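Local coordinates for protein putative peptidase (Chlamydophila abortus, PDB 3CE2) that is a putative zinc-dependent peptidase of the M3B family that probably degrades small bioactive peptides as an oligopeptidase, at residues A[483-486]-A[491-494]; A[488-491]-A[495-498]; A[180-185]-A[248-253]. All coordinates share one frame; numbering follows the deposited sequence.

Contact 1 (A[483-486]-A[491-494]). With ZN (zinc ion), chain B.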
loop_
_atom_site.group_PDB
_atom_site.type_symbol
_atom_site.label_atom_id
_atom_site.label_comp_id
_atom_site.label_asym_id
_atom_site.label_seq_id
_atom_site.Cartn_x
_atom_site.Cartn_y
_atom_site.Cartn_z
ATOM N N HIS A 483 20.862 7.653 -3.346
ATOM C CA HIS A 483 20.800 8.692 -2.334
ATOM C C HIS A 483 22.151 8.765 -1.652
ATOM O O HIS A 483 22.666 9.849 -1.407
ATOM C CB HIS A 483 19.744 8.367 -1.311
ATOM C CG HIS A 483 18.372 8.749 -1.731
ATOM N ND1 HIS A 483 17.522 7.871 -2.366
ATOM C CD2 HIS A 483 17.695 9.919 -1.607
ATOM C CE1 HIS A 483 16.376 8.486 -2.611
ATOM N NE2 HIS A 483 16.455 9.730 -2.162
ATOM N N HIS A 484 22.727 7.605 -1.356
ATOM C CA HIS A 484 24.052 7.574 -0.781
ATOM C C HIS A 484 24.999 8.368 -1.670
ATOM O O HIS A 484 25.501 9.410 -1.271
ATOM C CB HIS A 484 24.540 6.140 -0.605
ATOM C CG HIS A 484 25.683 6.015 0.350
ATOM N ND1 HIS A 484 26.823 5.294 0.062
ATOM C CD2 HIS A 484 25.868 6.532 1.589
ATOM C CE1 HIS A 484 27.655 5.362 1.086
ATOM N NE2 HIS A 484 27.100 6.107 2.026
ATOM N N ALA A 485 25.228 7.878 -2.879
ATOM C CA ALA A 485 26.042 8.584 -3.856
ATOM C C ALA A 485 25.781 10.104 -3.837
ATOM O O ALA A 485 26.706 10.912 -3.680
ATOM C CB ALA A 485 25.793 8.018 -5.233
ATOM N N ALA A 486 24.528 10.510 -3.978
ATOM C CA ALA A 486 24.254 11.940 -3.951
ATOM C C ALA A 486 24.791 12.582 -2.655
ATOM O O ALA A 486 25.536 13.561 -2.692
ATOM C CB ALA A 486 22.764 12.217 -4.126
ATOM N N PRO A 491 27.450 12.998 -8.797
ATOM C CA PRO A 491 26.298 13.435 -9.587
ATOM C C PRO A 491 25.733 12.261 -10.372
ATOM O O PRO A 491 26.477 11.433 -10.912
ATOM C CB PRO A 491 26.900 14.491 -10.521
ATOM C CG PRO A 491 28.389 14.099 -10.638
ATOM C CD PRO A 491 28.690 13.033 -9.596
ATOM N N LEU A 492 24.415 12.184 -10.408
ATOM C CA LEU A 492 23.757 11.006 -10.899
ATOM C C LEU A 492 23.578 11.072 -12.412
ATOM O O LEU A 492 22.488 11.338 -12.916
ATOM C CB LEU A 492 22.415 10.821 -10.177
ATOM C CG LEU A 492 22.431 10.690 -8.639
ATOM C CD1 LEU A 492 21.011 10.451 -8.043
ATOM C CD2 LEU A 492 23.430 9.622 -8.131
ATOM N N THR A 493 24.651 10.821 -13.145
ATOM C CA THR A 493 24.560 10.837 -14.594
ATOM C C THR A 493 23.869 9.581 -15.124
ATOM O O THR A 493 23.787 8.563 -14.439
ATOM C CB THR A 493 25.945 10.928 -15.214
ATOM O OG1 THR A 493 26.691 9.753 -14.880
ATOM C CG2 THR A 493 26.672 12.167 -14.690
ATOM N N GLU A 494 23.369 9.638 -16.348
ATOM C CA GLU A 494 22.812 8.437 -16.918
ATOM C C GLU A 494 23.839 7.308 -16.872
ATOM O O GLU A 494 23.470 6.157 -16.704
ATOM C CB GLU A 494 22.292 8.660 -18.348
ATOM C CG GLU A 494 23.235 8.246 -19.487
ATOM C CD GLU A 494 23.204 6.737 -19.823
ATOM O OE1 GLU A 494 22.278 5.994 -19.381
ATOM O OE2 GLU A 494 24.128 6.297 -20.550
HETATM ZN ZN ZN B . 29.607 6.656 2.284
HETATM O O HOH W 1 28.248 7.987 3.396
#

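Contact 2 (A[488-491]-A[495-498]). With ZN (zinc ion), chain B.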
loop_
_atom_site.group_PDB
_atom_site.type_symbol
_atom_site.label_atom_id
_atom_site.label_comp_id
_atom_site.label_asym_id
_atom_site.label_seq_id
_atom_site.Cartn_x
_atom_site.Cartn_y
_atom_site.Cartn_z
ATOM N N HIS A 488 27.187 12.010 -0.840
ATOM C CA HIS A 488 28.631 12.255 -1.006
ATOM C C HIS A 488 28.953 13.153 -2.188
ATOM O O HIS A 488 30.085 13.120 -2.664
ATOM C CB HIS A 488 29.419 10.956 -1.231
ATOM C CG HIS A 488 29.503 10.066 -0.030
ATOM N ND1 HIS A 488 29.176 10.493 1.240
ATOM C CD2 HIS A 488 29.907 8.778 0.096
ATOM C CE1 HIS A 488 29.355 9.500 2.093
ATOM N NE2 HIS A 488 29.797 8.449 1.425
ATOM N N GLY A 489 27.964 13.903 -2.690
ATOM C CA GLY A 489 28.142 14.823 -3.833
ATOM C C GLY A 489 28.336 14.242 -5.242
ATOM O O GLY A 489 28.427 15.009 -6.206
ATOM N N VAL A 490 28.424 12.909 -5.378
ATOM C CA VAL A 490 28.499 12.255 -6.693
ATOM C C VAL A 490 27.260 12.615 -7.515
ATOM O O VAL A 490 26.135 12.551 -7.002
ATOM C CB VAL A 490 28.589 10.713 -6.570
ATOM C CG1 VAL A 490 28.631 10.058 -7.931
ATOM C CG2 VAL A 490 29.807 10.308 -5.775
ATOM N N PRO A 491 27.450 12.998 -8.797
ATOM C CA PRO A 491 26.298 13.435 -9.587
ATOM C C PRO A 491 25.733 12.261 -10.372
ATOM O O PRO A 491 26.477 11.433 -10.912
ATOM C CB PRO A 491 26.900 14.491 -10.521
ATOM C CG PRO A 491 28.389 14.099 -10.638
ATOM C CD PRO A 491 28.690 13.033 -9.596
ATOM N N GLU A 495 25.121 7.626 -17.033
ATOM C CA GLU A 495 26.130 6.571 -17.080
ATOM C C GLU A 495 26.166 5.880 -15.720
ATOM O O GLU A 495 26.209 4.652 -15.624
ATOM C CB GLU A 495 27.519 7.116 -17.435
ATOM C CG GLU A 495 28.426 6.056 -18.095
ATOM C CD GLU A 495 29.836 5.962 -17.470
ATOM O OE1 GLU A 495 30.651 6.897 -17.659
ATOM O OE2 GLU A 495 30.135 4.932 -16.803
ATOM N N TYR A 496 26.114 6.685 -14.671
ATOM C CA TYR A 496 26.179 6.172 -13.335
ATOM C C TYR A 496 24.914 5.380 -12.987
ATOM O O TYR A 496 24.993 4.212 -12.588
ATOM C CB TYR A 496 26.382 7.320 -12.358
ATOM C CG TYR A 496 26.555 6.839 -10.952
ATOM C CD1 TYR A 496 27.788 6.373 -10.503
ATOM C CD2 TYR A 496 25.481 6.816 -10.073
ATOM C CE1 TYR A 496 27.948 5.912 -9.219
ATOM C CE2 TYR A 496 25.627 6.363 -8.789
ATOM C CZ TYR A 496 26.860 5.912 -8.368
ATOM O OH TYR A 496 26.997 5.466 -7.080
ATOM N N LEU A 497 23.752 6.007 -13.141
ATOM C CA LEU A 497 22.477 5.346 -12.855
ATOM C C LEU A 497 22.411 4.002 -13.556
ATOM O O LEU A 497 22.046 2.978 -12.974
ATOM C CB LEU A 497 21.307 6.227 -13.299
ATOM C CG LEU A 497 21.196 7.485 -12.437
ATOM C CD1 LEU A 497 20.232 8.558 -12.994
ATOM C CD2 LEU A 497 20.775 7.059 -11.065
ATOM N N SER A 498 22.795 3.993 -14.815
ATOM C CA SER A 498 22.677 2.782 -15.581
ATOM C C SER A 498 23.636 1.683 -15.167
ATOM O O SER A 498 23.356 0.526 -15.434
ATOM C CB SER A 498 22.790 3.082 -17.065
ATOM O OG SER A 498 21.515 3.457 -17.530
HETATM ZN ZN ZN B . 29.607 6.656 2.284
HETATM O O HOH W 1 28.248 7.987 3.396
#

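Contact 3 (A[180-185]-A[248-253])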
loop_
_atom_site.group_PDB
_atom_site.type_symbol
_atom_site.label_atom_id
_atom_site.label_comp_id
_atom_site.label_asym_id
_atom_site.label_seq_id
_atom_site.Cartn_x
_atom_site.Cartn_y
_atom_site.Cartn_z
ATOM N N VAL A 180 8.914 20.274 -9.445
ATOM C CA VAL A 180 9.098 20.309 -10.887
ATOM C C VAL A 180 9.654 19.001 -11.401
ATOM O O VAL A 180 9.206 18.525 -12.424
ATOM C CB VAL A 180 9.939 21.494 -11.413
ATOM C CG1 VAL A 180 11.381 21.366 -11.010
ATOM C CG2 VAL A 180 9.853 21.514 -12.914
ATOM N N ALA A 181 10.595 18.400 -10.686
ATOM C CA ALA A 181 11.193 17.187 -11.207
ATOM C C ALA A 181 10.118 16.153 -11.550
ATOM O O ALA A 181 10.049 15.677 -12.689
ATOM C CB ALA A 181 12.246 16.627 -10.259
ATOM N N SER A 182 9.254 15.858 -10.586
ATOM C CA SER A 182 8.204 14.852 -10.751
ATOM C C SER A 182 7.209 15.204 -11.825
ATOM O O SER A 182 6.708 14.320 -12.519
ATOM C CB SER A 182 7.465 14.638 -9.442
ATOM O OG SER A 182 8.342 14.927 -8.359
ATOM N N LYS A 183 6.915 16.486 -11.969
ATOM C CA LYS A 183 5.914 16.909 -12.938
ATOM C C LYS A 183 6.432 16.712 -14.357
ATOM O O LYS A 183 5.739 16.175 -15.226
ATOM C CB LYS A 183 5.513 18.364 -12.708
ATOM C CG LYS A 183 4.422 18.535 -11.659
ATOM C CD LYS A 183 4.047 20.007 -11.433
ATOM C CE LYS A 183 2.726 20.148 -10.649
ATOM N NZ LYS A 183 2.338 21.593 -10.475
ATOM N N ALA A 184 7.662 17.148 -14.589
ATOM C CA ALA A 184 8.244 17.041 -15.895
ATOM C C ALA A 184 8.357 15.557 -16.258
ATOM O O ALA A 184 7.993 15.141 -17.373
ATOM C CB ALA A 184 9.578 17.694 -15.897
ATOM N N PHE A 185 8.848 14.760 -15.309
ATOM C CA PHE A 185 8.860 13.330 -15.486
ATOM C C PHE A 185 7.524 12.791 -15.982
ATOM O O PHE A 185 7.505 11.944 -16.873
ATOM C CB PHE A 185 9.218 12.595 -14.198
ATOM C CG PHE A 185 9.042 11.105 -14.307
ATOM C CD1 PHE A 185 10.038 10.317 -14.856
ATOM C CD2 PHE A 185 7.857 10.502 -13.924
ATOM C CE1 PHE A 185 9.867 8.960 -14.992
ATOM C CE2 PHE A 185 7.689 9.140 -14.041
ATOM C CZ PHE A 185 8.695 8.377 -14.575
ATOM N N ASN A 248 18.193 12.890 -10.666
ATOM C CA ASN A 248 19.181 13.628 -9.893
ATOM C C ASN A 248 18.530 14.759 -9.145
ATOM O O ASN A 248 18.820 14.966 -7.985
ATOM C CB ASN A 248 20.265 14.217 -10.785
ATOM C CG ASN A 248 21.429 14.825 -9.982
ATOM O OD1 ASN A 248 22.243 14.109 -9.379
ATOM N ND2 ASN A 248 21.518 16.143 -9.988
ATOM N N GLY A 249 17.657 15.504 -9.818
ATOM C CA GLY A 249 16.961 16.619 -9.176
ATOM C C GLY A 249 16.124 16.195 -7.975
ATOM O O GLY A 249 16.232 16.784 -6.914
ATOM N N LYS A 250 15.267 15.193 -8.151
ATOM C CA LYS A 250 14.481 14.631 -7.062
ATOM C C LYS A 250 15.398 14.198 -5.910
ATOM O O LYS A 250 15.243 14.633 -4.762
ATOM C CB LYS A 250 13.664 13.430 -7.558
ATOM C CG LYS A 250 12.676 12.857 -6.547
ATOM C CD LYS A 250 11.457 13.757 -6.379
ATOM C CE LYS A 250 10.677 13.432 -5.100
ATOM N NZ LYS A 250 10.011 14.663 -4.585
ATOM N N ILE A 251 16.369 13.350 -6.210
ATOM C CA ILE A 251 17.226 12.883 -5.148
ATOM C C ILE A 251 17.918 14.037 -4.422
ATOM O O ILE A 251 18.063 13.993 -3.202
ATOM C CB ILE A 251 18.280 11.925 -5.647
ATOM C CG1 ILE A 251 17.658 10.728 -6.377
ATOM C CG2 ILE A 251 19.206 11.517 -4.500
ATOM C CD1 ILE A 251 16.488 10.030 -5.697
ATOM N N GLN A 252 18.360 15.056 -5.155
ATOM C CA GLN A 252 18.992 16.208 -4.520
ATOM C C GLN A 252 17.960 16.949 -3.680
ATOM O O GLN A 252 18.288 17.570 -2.674
ATOM C CB GLN A 252 19.604 17.166 -5.544
ATOM C CG GLN A 252 21.005 16.791 -6.061
ATOM C CD GLN A 252 22.052 16.558 -4.936
ATOM O OE1 GLN A 252 22.162 17.332 -3.956
ATOM N NE2 GLN A 252 22.829 15.494 -5.090
ATOM N N ALA A 253 16.701 16.884 -4.083
ATOM C CA ALA A 253 15.645 17.454 -3.259
ATOM C C ALA A 253 15.624 16.771 -1.885
ATOM O O ALA A 253 15.623 17.440 -0.854
ATOM C CB ALA A 253 14.311 17.333 -3.945
#

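Contact 1 (A[483-486]-A[491-494])
Ala-485 and Leu-492 meet methyl to methyl: the CD2 branch of Leu-492 reaches Ala-485 CB at 4.1 Å, and the same branch passes 4.4 Å from the backbone N of Ala-486. The leucine does the reaching. With CG anti to its carbonyl carbon (chi1 -58°) and CD1 continuing the extended chain, CD2 is the branch left to face the helix. Alanines suit the helical side because their short side chains let a loop residue come down close to the backbone, and a branched leucine is long enough to bridge the interval. All three touching residues are buried, and Ile-251 of helix 240-260 packs against both Ala-486 and Leu-492, so the apolar patch extends to helix 240-260. The segments belong to a helix-loop-helix turn, in which helix 451-487 ends and the chain doubles back into helix 494-509. Two local devices shape the loop. Leu-492 is the centre of an inverse gamma turn, closed by Thr-493 N donating to Pro-491 O over 2.9 Å; Thr-493 then acts as N-cap, its hydroxyl OG1 taking the backbone N of Tyr-496. The N-H of Leu-492, meanwhile, is held by the side-chain oxygen OD1 of Asn-248. Back on the helix, His-483 turns away from the loop, its ring hydrogen-bonded through ND1 to Glu-479 O and through NE2 to His-254. The next residue, His-484, sends its ring to a zinc ion, with NE2 as the ligand atom at 2.6 Å. Its CE1 is equally near the metal, so the bond is long and poorly directed, a detail of little weight at this resolution; a water at 2.2 Å and His-488 also bind the zinc. This peripheral zinc is distinct from the HExxH-type site of His-402, His-406 and Glu-430.

Contact 2 (A[488-491]-A[495-498])
Val-490 lies over one face of the Tyr-496 ring, its CG1 methyl nearest the ring carbon CE1 at 4.4 Å. Both side chains leave their backbones toward the opposing segment. The tyrosine holds its ring out from the helix with CG anti to the backbone N (chi1 -176°), and the second torsion near 81° turns a flat face to the valine. The fit is light, a loose apolar cover near the surface; Pro-491 O comes within 4.4 Å of Tyr-496 CB, a marginal touch. Valine suits a ring face because its beta branch carries CG1 out to the ring, beyond the reach of CB, while the Pro-491 ring, by restricting phi, limits the freedom of the loop. Upstream, Gly-489 takes a positive phi of 72°, a left-handed backbone that glycine adopts easily and that turns the chain out of the helix after His-488. That histidine binds the zinc ion through NE2 at 2.0 Å, four residues after His-484, the spacing of one helical turn. Further out, Val-490 and Tyr-496 rest on Ala-485 of helix 451-487, and Leu-497 packs on Phe-478 and Ile-482 of helix 451-487 and on Ala-244 and Leu-247 of helix 240-260.

Contact 3 (A[180-185]-A[248-253])
No flat group stands between Ala-181 and Lys-250, the residues that bring the two helices together; the flat groups sit on the flanks. The Phe-185 ring stacks with His-528, and the Asn-248 amide faces away from helix 180-192. The interface itself is small and made of short side chains and a lysine chain. Ala-181 CB points at the other helix and lies 4.0 Å from Lys-250 N and 4.4 Å from Lys-250 CB. Small residues suit such an approach: alanine on one side, and on the other Gly-249, which presents bare backbone to Ala-181, so the CA atoms of Ala-181 and Lys-250 come within 5.9 Å. Beside this pair, Lys-250 runs alongside Ser-182. Its chain starts anti to the backbone N, then bends at chi2 (74°), which carries CD to 3.9 Å from Ser-182 OG. Its NZ is 4.1 Å from that oxygen, longer than a hydrogen bond, so the lysine serves here mainly by its methylene chain, as suits a partly exposed position. The contact is close helix-helix packing through small residues, joining helix 180-192 to helix 240-260 in the largely helical body of this M3-family protein, away from its zinc sites.

How the contacts relate
Contacts 1 and 2 are two sides of one turn between helix 451-487 and helix 494-509. They share Pro-491 and the same zinc ion, and Ala-485 CB touches Tyr-496 OH where they meet. Contact 1 is buried, and packs small and branched aliphatic groups; contact 2 is at the surface, with an aromatic face under a methyl. Contact 3, partly buried, joins helices far apart in sequence and touches no metal; its small residues allow close backbones, and a lysine borders it. Helix 240-260 connects it to contact 1, through the Asn-248 bond to Leu-492 and because Ile-251 and Gln-252 press on Ala-486; with contact 2 its touch is slight.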